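Local coordinates for protein glycerate 2-kinase (Pyrococcus horikoshii, PDB 1X3L) that catalyses the ATP-dependent phosphorylation of D-glycerate to 2-phosphoglycerate, with magnesium as the cofactor, at residues A[80-85]-A[102-107]; A[98-103]-A[148-153]; A[277-280]-A[285-288]; A[309-312]-A[316-319]. All coordinates share one frame; numbering follows the deposited sequence.

Interaction 1. Residues A[80-85]-A[102-107]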
loop_
_atom_site.group_PDB
_atom_site.type_symbol
_atom_site.label_atom_id
_atom_site.label_comp_id
_atom_site.label_asym_id
_atom_site.label_seq_id
_atom_site.Cartn_x
_atom_site.Cartn_y
_atom_site.Cartn_z
ATOM N N THR A 80 -8.180 8.471 -11.520
ATOM C CA THR A 80 -6.759 8.316 -11.240
ATOM C C THR A 80 -5.988 9.622 -11.435
ATOM O O THR A 80 -6.558 10.636 -11.833
ATOM C CB THR A 80 -6.150 7.211 -12.140
ATOM O OG1 THR A 80 -4.819 6.914 -11.706
ATOM C CG2 THR A 80 -6.116 7.662 -13.600
ATOM N N LYS A 81 -4.690 9.588 -11.146
ATOM C CA LYS A 81 -3.834 10.763 -11.277
ATOM C C LYS A 81 -3.612 11.195 -12.723
ATOM O O LYS A 81 -3.790 10.410 -13.657
ATOM C CB LYS A 81 -2.474 10.498 -10.630
ATOM C CG LYS A 81 -2.493 10.441 -9.118
ATOM C CD LYS A 81 -1.097 10.156 -8.560
ATOM C CE LYS A 81 -0.083 11.215 -8.987
ATOM N NZ LYS A 81 -0.423 12.576 -8.485
ATOM N N TYR A 82 -3.226 12.455 -12.898
ATOM C CA TYR A 82 -2.958 12.996 -14.224
ATOM C C TYR A 82 -1.781 12.237 -14.825
ATOM O O TYR A 82 -0.735 12.097 -14.191
ATOM C CB TYR A 82 -2.628 14.491 -14.130
ATOM C CG TYR A 82 -3.804 15.344 -13.704
ATOM C CD1 TYR A 82 -4.939 15.452 -14.511
ATOM C CD2 TYR A 82 -3.794 16.021 -12.486
ATOM C CE1 TYR A 82 -6.036 16.211 -14.112
ATOM C CE2 TYR A 82 -4.888 16.784 -12.077
ATOM C CZ TYR A 82 -6.004 16.874 -12.892
ATOM O OH TYR A 82 -7.093 17.616 -12.487
ATOM N N GLY A 83 -1.964 11.741 -16.045
ATOM C CA GLY A 83 -0.909 10.994 -16.706
ATOM C C GLY A 83 -1.108 9.490 -16.617
ATOM O O GLY A 83 -0.612 8.742 -17.461
ATOM N N TYR A 84 -1.837 9.041 -15.597
ATOM C CA TYR A 84 -2.091 7.615 -15.400
ATOM C C TYR A 84 -3.149 7.087 -16.365
ATOM O O TYR A 84 -3.431 5.893 -16.396
ATOM C CB TYR A 84 -2.418 7.345 -13.928
ATOM C CG TYR A 84 -1.254 7.589 -12.991
ATOM C CD1 TYR A 84 -0.558 8.799 -13.007
ATOM C CD2 TYR A 84 -0.846 6.610 -12.087
ATOM C CE1 TYR A 84 0.517 9.026 -12.147
ATOM C CE2 TYR A 84 0.226 6.825 -11.223
ATOM C CZ TYR A 84 0.904 8.034 -11.259
ATOM O OH TYR A 84 1.967 8.248 -10.409
ATOM N N GLY A 85 -3.714 7.997 -17.153
ATOM C CA GLY A 85 -4.742 7.669 -18.131
ATOM C C GLY A 85 -5.092 6.223 -18.436
ATOM O O GLY A 85 -5.775 5.571 -17.653
ATOM N N ASP A 102 -8.902 18.501 -6.662
ATOM C CA ASP A 102 -9.340 19.597 -7.519
ATOM C C ASP A 102 -10.743 19.286 -8.025
ATOM O O ASP A 102 -11.363 18.308 -7.589
ATOM C CB ASP A 102 -8.375 19.828 -8.693
ATOM C CG ASP A 102 -8.256 18.630 -9.613
ATOM O OD1 ASP A 102 -9.261 17.922 -9.831
ATOM O OD2 ASP A 102 -7.149 18.413 -10.144
ATOM N N GLU A 103 -11.247 20.106 -8.940
ATOM C CA GLU A 103 -12.596 19.904 -9.460
ATOM C C GLU A 103 -12.817 18.555 -10.134
ATOM O O GLU A 103 -13.939 18.055 -10.163
ATOM C CB GLU A 103 -12.976 21.038 -10.413
ATOM C CG GLU A 103 -13.133 22.383 -9.718
ATOM C CD GLU A 103 -14.023 22.302 -8.484
ATOM O OE1 GLU A 103 -15.155 21.775 -8.588
ATOM O OE2 GLU A 103 -13.592 22.770 -7.406
ATOM N N LYS A 104 -11.758 17.963 -10.675
ATOM C CA LYS A 104 -11.894 16.663 -11.320
ATOM C C LYS A 104 -12.159 15.578 -10.275
ATOM O O LYS A 104 -12.835 14.591 -10.557
ATOM C CB LYS A 104 -10.637 16.337 -12.128
ATOM C CG LYS A 104 -10.436 17.249 -13.337
ATOM C CD LYS A 104 -11.562 17.080 -14.346
ATOM C CE LYS A 104 -11.489 18.123 -15.460
ATOM N NZ LYS A 104 -10.220 18.051 -16.249
ATOM N N SER A 105 -11.631 15.771 -9.068
ATOM C CA SER A 105 -11.834 14.819 -7.980
ATOM C C SER A 105 -13.320 14.774 -7.676
ATOM O O SER A 105 -13.897 13.706 -7.474
ATOM C CB SER A 105 -11.086 15.270 -6.722
ATOM O OG SER A 105 -9.703 15.412 -6.974
ATOM N N ILE A 106 -13.929 15.954 -7.637
ATOM C CA ILE A 106 -15.350 16.077 -7.366
ATOM C C ILE A 106 -16.130 15.460 -8.510
ATOM O O ILE A 106 -17.091 14.723 -8.289
ATOM C CB ILE A 106 -15.753 17.556 -7.193
ATOM C CG1 ILE A 106 -15.223 18.072 -5.853
ATOM C CG2 ILE A 106 -17.266 17.710 -7.296
ATOM C CD1 ILE A 106 -15.659 19.480 -5.516
ATOM N N LEU A 107 -15.705 15.760 -9.734
ATOM C CA LEU A 107 -16.361 15.222 -10.918
ATOM C C LEU A 107 -16.352 13.697 -10.853
ATOM O O LEU A 107 -17.336 13.042 -11.205
ATOM C CB LEU A 107 -15.638 15.694 -12.184
ATOM C CG LEU A 107 -16.167 15.137 -13.509
ATOM C CD1 LEU A 107 -17.643 15.498 -13.674
ATOM C CD2 LEU A 107 -15.346 15.696 -14.663
#
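Tyr82 and Asp102 come from opposite directions and meet in a hydrogen bond from Tyr82 OH to Asp102 OD2, very short at 2.5 Å. The carboxylate oxygen lies at the edge of the phenol, in the ring plane, while the two flat groups are turned 44° apart. The other oxygen works as a helix cap. Asp102 OD1 takes Lys104 N at 2.6 Å and Ser105 N at 3.3 Å, the two amides coming from opposite faces of the carboxylate plane. In return Asp102 N donates to Ser105 OG at 3.2 Å, which completes a capping box. With CG set between the backbone N and the carbonyl carbon (chi1 61°), the carboxylate can serve both tasks. With an alanine in place of Asp102, the phenol would probably lose its acceptor, and the first helical turn its side-chain cap. A small van der Waals contact adds to this: Lys104 CG lies 3.5 Å from Tyr82 OH, near the ring plane. Tyr82 belongs to the type II turn from Lys81 to Tyr84 that follows strand 75-81, and Asp102 caps helix 103-118; strand 92-96 lies beside both, with Glu95 touching Tyr82 and Ala96 touching Lys104 and Ser105.

Interaction 2. Residues A[98-103]-A[148-153]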
loop_
_atom_site.group_PDB
_atom_site.type_symbol
_atom_site.label_atom_id
_atom_site.label_comp_id
_atom_site.label_asym_id
_atom_site.label_seq_id
_atom_site.Cartn_x
_atom_site.Cartn_y
_atom_site.Cartn_z
ATOM N N HIS A 98 -4.007 15.256 -7.058
ATOM C CA HIS A 98 -3.358 14.509 -5.988
ATOM C C HIS A 98 -1.934 15.044 -5.858
ATOM O O HIS A 98 -1.256 15.260 -6.864
ATOM C CB HIS A 98 -3.327 13.010 -6.313
ATOM C CG HIS A 98 -2.627 12.182 -5.280
ATOM N ND1 HIS A 98 -1.254 12.087 -5.207
ATOM C CD2 HIS A 98 -3.111 11.451 -4.248
ATOM C CE1 HIS A 98 -0.921 11.333 -4.173
ATOM N NE2 HIS A 98 -2.030 10.935 -3.575
ATOM N N PRO A 99 -1.447 15.240 -4.622
ATOM C CA PRO A 99 -2.085 15.009 -3.321
ATOM C C PRO A 99 -3.160 16.017 -2.913
ATOM O O PRO A 99 -3.766 15.884 -1.853
ATOM C CB PRO A 99 -0.901 15.025 -2.363
ATOM C CG PRO A 99 -0.045 16.089 -2.956
ATOM C CD PRO A 99 -0.079 15.757 -4.438
ATOM N N ILE A 100 -3.390 17.030 -3.740
ATOM C CA ILE A 100 -4.404 18.030 -3.426
ATOM C C ILE A 100 -5.571 17.864 -4.381
ATOM O O ILE A 100 -5.401 17.904 -5.599
ATOM C CB ILE A 100 -3.851 19.462 -3.549
ATOM C CG1 ILE A 100 -2.673 19.641 -2.590
ATOM C CG2 ILE A 100 -4.950 20.477 -3.230
ATOM C CD1 ILE A 100 -2.039 21.017 -2.653
ATOM N N PRO A 101 -6.781 17.676 -3.835
ATOM C CA PRO A 101 -7.978 17.497 -4.659
ATOM C C PRO A 101 -8.341 18.731 -5.480
ATOM O O PRO A 101 -8.099 19.863 -5.057
ATOM C CB PRO A 101 -9.048 17.157 -3.629
ATOM C CG PRO A 101 -8.626 17.979 -2.445
ATOM C CD PRO A 101 -7.132 17.738 -2.403
ATOM N N ASP A 102 -8.902 18.501 -6.662
ATOM C CA ASP A 102 -9.340 19.597 -7.519
ATOM C C ASP A 102 -10.743 19.286 -8.025
ATOM O O ASP A 102 -11.363 18.308 -7.589
ATOM C CB ASP A 102 -8.375 19.828 -8.693
ATOM C CG ASP A 102 -8.256 18.630 -9.613
ATOM O OD1 ASP A 102 -9.261 17.922 -9.831
ATOM O OD2 ASP A 102 -7.149 18.413 -10.144
ATOM N N GLU A 103 -11.247 20.106 -8.940
ATOM C CA GLU A 103 -12.596 19.904 -9.460
ATOM C C GLU A 103 -12.817 18.555 -10.134
ATOM O O GLU A 103 -13.939 18.055 -10.163
ATOM C CB GLU A 103 -12.976 21.038 -10.413
ATOM C CG GLU A 103 -13.133 22.383 -9.718
ATOM C CD GLU A 103 -14.023 22.302 -8.484
ATOM O OE1 GLU A 103 -15.155 21.775 -8.588
ATOM O OE2 GLU A 103 -13.592 22.770 -7.406
ATOM N N ASP A 148 -13.179 25.128 0.944
ATOM C CA ASP A 148 -13.438 25.104 2.380
ATOM C C ASP A 148 -12.697 23.907 2.957
ATOM O O ASP A 148 -12.146 23.970 4.055
ATOM C CB ASP A 148 -14.934 24.962 2.681
ATOM C CG ASP A 148 -15.720 26.220 2.369
ATOM O OD1 ASP A 148 -15.236 27.325 2.696
ATOM O OD2 ASP A 148 -16.832 26.100 1.810
ATOM N N LEU A 149 -12.697 22.811 2.204
ATOM C CA LEU A 149 -12.019 21.592 2.624
ATOM C C LEU A 149 -10.527 21.859 2.776
ATOM O O LEU A 149 -9.929 21.520 3.797
ATOM C CB LEU A 149 -12.250 20.479 1.599
ATOM C CG LEU A 149 -11.418 19.201 1.757
ATOM C CD1 LEU A 149 -11.588 18.619 3.155
ATOM C CD2 LEU A 149 -11.848 18.198 0.700
ATOM N N LYS A 150 -9.934 22.483 1.761
ATOM C CA LYS A 150 -8.509 22.796 1.788
ATOM C C LYS A 150 -8.138 23.630 3.008
ATOM O O LYS A 150 -7.189 23.312 3.718
ATOM C CB LYS A 150 -8.097 23.544 0.517
ATOM C CG LYS A 150 -8.234 22.742 -0.770
ATOM C CD LYS A 150 -7.698 23.540 -1.955
ATOM C CE LYS A 150 -7.841 22.782 -3.256
ATOM N NZ LYS A 150 -7.269 23.546 -4.402
ATOM N N LEU A 151 -8.888 24.699 3.253
ATOM C CA LEU A 151 -8.608 25.556 4.397
ATOM C C LEU A 151 -8.697 24.781 5.708
ATOM O O LEU A 151 -7.887 24.979 6.615
ATOM C CB LEU A 151 -9.584 26.736 4.429
ATOM C CG LEU A 151 -9.570 27.663 3.210
ATOM C CD1 LEU A 151 -10.550 28.808 3.430
ATOM C CD2 LEU A 151 -8.163 28.205 2.984
ATOM N N THR A 152 -9.685 23.899 5.807
ATOM C CA THR A 152 -9.865 23.106 7.016
ATOM C C THR A 152 -8.676 22.169 7.206
ATOM O O THR A 152 -8.058 22.144 8.268
ATOM C CB THR A 152 -11.163 22.273 6.953
ATOM O OG1 THR A 152 -12.285 23.144 6.757
ATOM C CG2 THR A 152 -11.359 21.498 8.249
ATOM N N THR A 153 -8.358 21.403 6.168
ATOM C CA THR A 153 -7.237 20.472 6.234
ATOM C C THR A 153 -5.935 21.204 6.552
ATOM O O THR A 153 -5.064 20.664 7.235
ATOM C CB THR A 153 -7.067 19.695 4.909
ATOM O OG1 THR A 153 -7.041 20.614 3.814
ATOM C CG2 THR A 153 -8.209 18.715 4.708
#
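Lys150 stretches from helix 146-158 across Ile100 at about a right angle, packing that helix against the connection between strand 92-96 and helix 103-118, a strand-to-helix link of the parallel-sheet domain. The lysine starts with CG anti to its carbonyl carbon (chi1 -65°) and is fully extended beyond, which carries its far end over to the loop. There CE does the touching: Lys150 CE rests 3.7 Å from Ile100 CG2, the methyl branch. The long CG1 branch of Ile100 takes a different course, so one methyl alone meets the lysine. The contact is van der Waals packing of the lysine's end against this methyl and a carbonyl oxygen, that of Pro101. Replacing Lys150 by an alanine would probably uncover the Ile100 methyl and the Pro101 carbonyl and leave this side of the loop poorly packed.

The CB of Pro101 is directed toward the helix, and Pro101 CG comes to 4.5 Å from Leu149 CD2, a looser approach on the more buried side; Leu146 and Ala135 also touch this proline. A cis peptide bond before Pro99 bends the chain ahead of these residues. Lys150 NZ stays 3.8 Å from Pro101 O, and the closest approach between loop and helix is made one atom earlier, by Lys150 CE at 3.4 Å from Pro101 O.

Interaction 3. Residues A[277-280]-A[285-288]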
loop_
_atom_site.group_PDB
_atom_site.type_symbol
_atom_site.label_atom_id
_atom_site.label_comp_id
_atom_site.label_asym_id
_atom_site.label_seq_id
_atom_site.Cartn_x
_atom_site.Cartn_y
_atom_site.Cartn_z
ATOM N N ARG A 277 5.789 -19.140 -0.561
ATOM C CA ARG A 277 5.210 -20.203 -1.372
ATOM C C ARG A 277 6.198 -20.668 -2.445
ATOM O O ARG A 277 6.399 -21.867 -2.639
ATOM C CB ARG A 277 3.914 -19.698 -2.014
ATOM C CG ARG A 277 3.148 -20.728 -2.833
ATOM C CD ARG A 277 1.827 -20.140 -3.366
ATOM N NE ARG A 277 0.899 -19.803 -2.283
ATOM C CZ ARG A 277 0.605 -18.566 -1.879
ATOM N NH1 ARG A 277 1.157 -17.507 -2.463
ATOM N NH2 ARG A 277 -0.241 -18.389 -0.871
ATOM N N GLU A 278 6.818 -19.720 -3.141
ATOM C CA GLU A 278 7.783 -20.058 -4.186
ATOM C C GLU A 278 9.025 -20.684 -3.546
ATOM O O GLU A 278 9.584 -21.648 -4.071
ATOM C CB GLU A 278 8.156 -18.801 -4.981
ATOM C CG GLU A 278 9.129 -19.013 -6.132
ATOM C CD GLU A 278 8.670 -20.077 -7.114
ATOM O OE1 GLU A 278 7.449 -20.227 -7.312
ATOM O OE2 GLU A 278 9.538 -20.758 -7.698
ATOM N N ALA A 279 9.443 -20.142 -2.406
ATOM C CA ALA A 279 10.607 -20.664 -1.703
ATOM C C ALA A 279 10.397 -22.146 -1.388
ATOM O O ALA A 279 11.295 -22.963 -1.580
ATOM C CB ALA A 279 10.843 -19.888 -0.417
ATOM N N GLN A 280 9.211 -22.489 -0.902
ATOM C CA GLN A 280 8.916 -23.881 -0.580
ATOM C C GLN A 280 8.971 -24.752 -1.833
ATOM O O GLN A 280 9.453 -25.879 -1.784
ATOM C CB GLN A 280 7.549 -23.981 0.101
ATOM C CG GLN A 280 7.538 -23.287 1.463
ATOM C CD GLN A 280 6.143 -23.001 1.982
ATOM O OE1 GLN A 280 5.266 -22.601 1.228
ATOM N NE2 GLN A 280 5.942 -23.182 3.285
ATOM N N LYS A 285 12.579 -24.295 3.400
ATOM C CA LYS A 285 11.555 -24.139 4.416
ATOM C C LYS A 285 11.516 -22.608 4.418
ATOM O O LYS A 285 12.563 -21.968 4.305
ATOM C CB LYS A 285 12.032 -24.668 5.769
ATOM C CG LYS A 285 11.952 -26.183 5.900
ATOM C CD LYS A 285 10.511 -26.670 5.762
ATOM C CE LYS A 285 10.417 -28.190 5.884
ATOM N NZ LYS A 285 10.883 -28.690 7.216
ATOM N N ALA A 286 10.336 -22.014 4.514
ATOM C CA ALA A 286 10.239 -20.559 4.487
ATOM C C ALA A 286 9.415 -20.043 5.650
ATOM O O ALA A 286 8.404 -20.642 6.012
ATOM C CB ALA A 286 9.618 -20.101 3.167
ATOM N N TYR A 287 9.836 -18.916 6.217
ATOM C CA TYR A 287 9.132 -18.345 7.352
ATOM C C TYR A 287 8.969 -16.844 7.229
ATOM O O TYR A 287 9.922 -16.132 6.901
ATOM C CB TYR A 287 9.889 -18.659 8.638
ATOM C CG TYR A 287 10.083 -20.135 8.870
ATOM C CD1 TYR A 287 9.073 -20.912 9.442
ATOM C CD2 TYR A 287 11.269 -20.764 8.489
ATOM C CE1 TYR A 287 9.243 -22.288 9.628
ATOM C CE2 TYR A 287 11.449 -22.131 8.670
ATOM C CZ TYR A 287 10.437 -22.887 9.239
ATOM O OH TYR A 287 10.631 -24.239 9.431
ATOM N N ILE A 288 7.754 -16.367 7.480
ATOM C CA ILE A 288 7.484 -14.939 7.439
ATOM C C ILE A 288 7.672 -14.501 8.885
ATOM O O ILE A 288 6.881 -14.860 9.761
ATOM C CB ILE A 288 6.051 -14.653 6.964
ATOM C CG1 ILE A 288 5.895 -15.112 5.507
ATOM C CG2 ILE A 288 5.748 -13.171 7.090
ATOM C CD1 ILE A 288 4.471 -15.064 4.984
HETATM O O HOH W 1 8.242 -23.911 5.031
#
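Gln280 and Ala286 meet where the last turn of helix 268-281 passes beside the start of strand 285-290. The glutamine CB sits at the outer flank of the contact, its bond from the backbone directed neither at the strand nor away from it. CG, placed anti to the carbonyl carbon (chi1 -65°), is the first atom to touch: it lies 4.2 Å from Ala286 CB. The chain then runs on nearly straight (chi2 163°) and carries the amide out to the water. At the tip the nitrogen is the working atom. Gln280 NE2 donates to water 1 at 3.0 Å, and the same water accepts from Ala286 N at 2.9 Å, so the side-chain amide is joined to the strand backbone through one water that takes a hydrogen from each. The two nitrogens subtend 107° at the water.

The pairing belongs to an alpha/beta unit in which a short connection turns the helix back into the strand at the edge of the mixed sheet, and helix and sheet pack through small residues. Ala279 CB and Ala286 CB point at each other, 3.8 Å apart, on the buried side of the glutamine; Ala276 also touches Ala286, and Val323 of the neighbouring strand touches Ala279. Another helix covers the far flank, where Glu278 forms a salt bridge with Arg12. Gln280 also contacts a symmetry-related molecule in the crystal, which may influence how its exposed amide settles.

Interaction 4. Residues A[309-312]-A[316-319]; sequences QEIA and RPFE
Ile311 packs against Pro317 and Phe318 where helix 297-314 hands over to the loop before strand 322-328, the closing part of a beta-alpha-beta crossover that begins at strand 285-290. This is the close-packed side. The branches of the isoleucine spread over the loop: Ile311 CG1 rests 3.9 Å from Pro317 CD, CG2 lies 3.5 Å from Phe318 O, and CD1 comes in at the edge of the aromatic ring, 4.1 Å from Phe318 CD1. The backbones also approach, with a bent CA-H...O contact of 3.4 Å from Ile311 CA to Arg316 O. The cis peptide bond between Arg316 and Pro317 folds the loop back at this place, and Val322 and Leu324 of the following strand cover more of Ile311.

On the solvent side the contact depends on charge. Glu310, with CG anti to the backbone N (chi1 -162°) and a bend at chi2, lifts its carboxylate beside the guanidinium of Arg316, whose chain is extended from CG to NE. The two planes are only 9° apart. Arg314 is close by as well, a long and weak ion-pair partner of the same carboxylate oxygen. Both residues of the salt bridge also touch crystal neighbours, so their outer ends may be set partly by the lattice. The arginine grips side-on, with two nitrogens on one atom. Arg316 NE donates to the anti lone pair of Glu310 OE2 at 2.7 Å. Arg316 NH2 meets Glu310 OE2 at 3.0 Å, nearly along the C-O axis.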
loop_
_atom_site.group_PDB
_atom_site.type_symbol
_atom_site.label_atom_id
_atom_site.label_comp_id
_atom_site.label_asym_id
_atom_site.label_seq_id
_atom_site.Cartn_x
_atom_site.Cartn_y
_atom_site.Cartn_z
ATOM N N GLN A 309 23.378 -15.291 11.077
ATOM C CA GLN A 309 24.589 -15.833 11.693
ATOM C C GLN A 309 24.278 -17.077 12.526
ATOM O O GLN A 309 24.954 -18.099 12.417
ATOM C CB GLN A 309 25.235 -14.815 12.632
ATOM C CG GLN A 309 26.065 -13.740 11.993
ATOM C CD GLN A 309 26.776 -12.895 13.041
ATOM O OE1 GLN A 309 26.140 -12.181 13.822
ATOM N NE2 GLN A 309 28.100 -12.987 13.072
ATOM N N GLU A 310 23.263 -16.962 13.374
ATOM C CA GLU A 310 22.853 -18.049 14.256
ATOM C C GLU A 310 22.454 -19.288 13.451
ATOM O O GLU A 310 22.827 -20.408 13.793
ATOM C CB GLU A 310 21.684 -17.580 15.129
ATOM C CG GLU A 310 21.414 -18.422 16.367
ATOM C CD GLU A 310 22.513 -18.312 17.421
ATOM O OE1 GLU A 310 23.293 -17.330 17.394
ATOM O OE2 GLU A 310 22.585 -19.208 18.291
ATOM N N ILE A 311 21.697 -19.073 12.382
ATOM C CA ILE A 311 21.240 -20.160 11.518
ATOM C C ILE A 311 22.413 -20.892 10.858
ATOM O O ILE A 311 22.486 -22.121 10.887
ATOM C CB ILE A 311 20.277 -19.613 10.418
ATOM C CG1 ILE A 311 18.959 -19.164 11.066
ATOM C CG2 ILE A 311 20.023 -20.678 9.336
ATOM C CD1 ILE A 311 17.974 -18.546 10.101
ATOM N N ALA A 312 23.334 -20.136 10.270
ATOM C CA ALA A 312 24.484 -20.734 9.600
ATOM C C ALA A 312 25.467 -21.356 10.586
ATOM O O ALA A 312 26.160 -22.325 10.267
ATOM C CB ALA A 312 25.197 -19.682 8.756
ATOM N N ARG A 316 19.866 -22.800 14.236
ATOM C CA ARG A 316 18.724 -22.316 15.013
ATOM C C ARG A 316 18.607 -20.813 14.744
ATOM O O ARG A 316 19.603 -20.152 14.468
ATOM C CB ARG A 316 18.930 -22.589 16.513
ATOM C CG ARG A 316 20.073 -21.813 17.158
ATOM C CD ARG A 316 20.461 -22.372 18.541
ATOM N NE ARG A 316 21.426 -21.491 19.194
ATOM C CZ ARG A 316 22.077 -21.755 20.324
ATOM N NH1 ARG A 316 21.887 -22.899 20.974
ATOM N NH2 ARG A 316 22.929 -20.860 20.805
ATOM N N PRO A 317 17.388 -20.255 14.815
ATOM C CA PRO A 317 16.111 -20.904 15.129
ATOM C C PRO A 317 15.620 -21.922 14.094
ATOM O O PRO A 317 14.697 -22.687 14.374
ATOM C CB PRO A 317 15.159 -19.722 15.277
ATOM C CG PRO A 317 15.689 -18.760 14.276
ATOM C CD PRO A 317 17.181 -18.825 14.515
ATOM N N PHE A 318 16.238 -21.927 12.913
ATOM C CA PHE A 318 15.872 -22.860 11.844
ATOM C C PHE A 318 17.125 -23.496 11.246
ATOM O O PHE A 318 18.203 -22.907 11.288
ATOM C CB PHE A 318 15.138 -22.139 10.706
ATOM C CG PHE A 318 14.033 -21.237 11.159
ATOM C CD1 PHE A 318 14.146 -19.857 11.010
ATOM C CD2 PHE A 318 12.869 -21.760 11.718
ATOM C CE1 PHE A 318 13.115 -19.007 11.408
ATOM C CE2 PHE A 318 11.832 -20.919 12.120
ATOM C CZ PHE A 318 11.959 -19.536 11.963
ATOM N N GLU A 319 16.974 -24.693 10.685
ATOM C CA GLU A 319 18.080 -25.396 10.035
ATOM C C GLU A 319 18.076 -25.045 8.548
ATOM O O GLU A 319 17.020 -25.043 7.917
ATOM C CB GLU A 319 17.904 -26.918 10.150
ATOM C CG GLU A 319 18.076 -27.521 11.540
ATOM C CD GLU A 319 19.522 -27.534 12.011
ATOM O OE1 GLU A 319 20.435 -27.300 11.184
ATOM O OE2 GLU A 319 19.748 -27.788 13.216
#

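Followed from the N terminus, interaction 1 closes the excursion through strand 92-96, tying the turn after strand 75-81 of the parallel sheet to the start of helix 103-118. Interaction 2 begins where it ends, sharing Asp102 and Glu103, and spans a longer path to helix 146-158; the two also touch, Lys81 NZ lying 3.2 Å from His98 O. On the opposite side of the chain's centre, by the mixed sheet, interactions 3 and 4 close two short turns in series, joining helix 268-281 to strand 285-290 and helix 297-314 to the loop before strand 322-328. Neither nests within the other, yet they meet through the stacked rings of Tyr287 and Phe318.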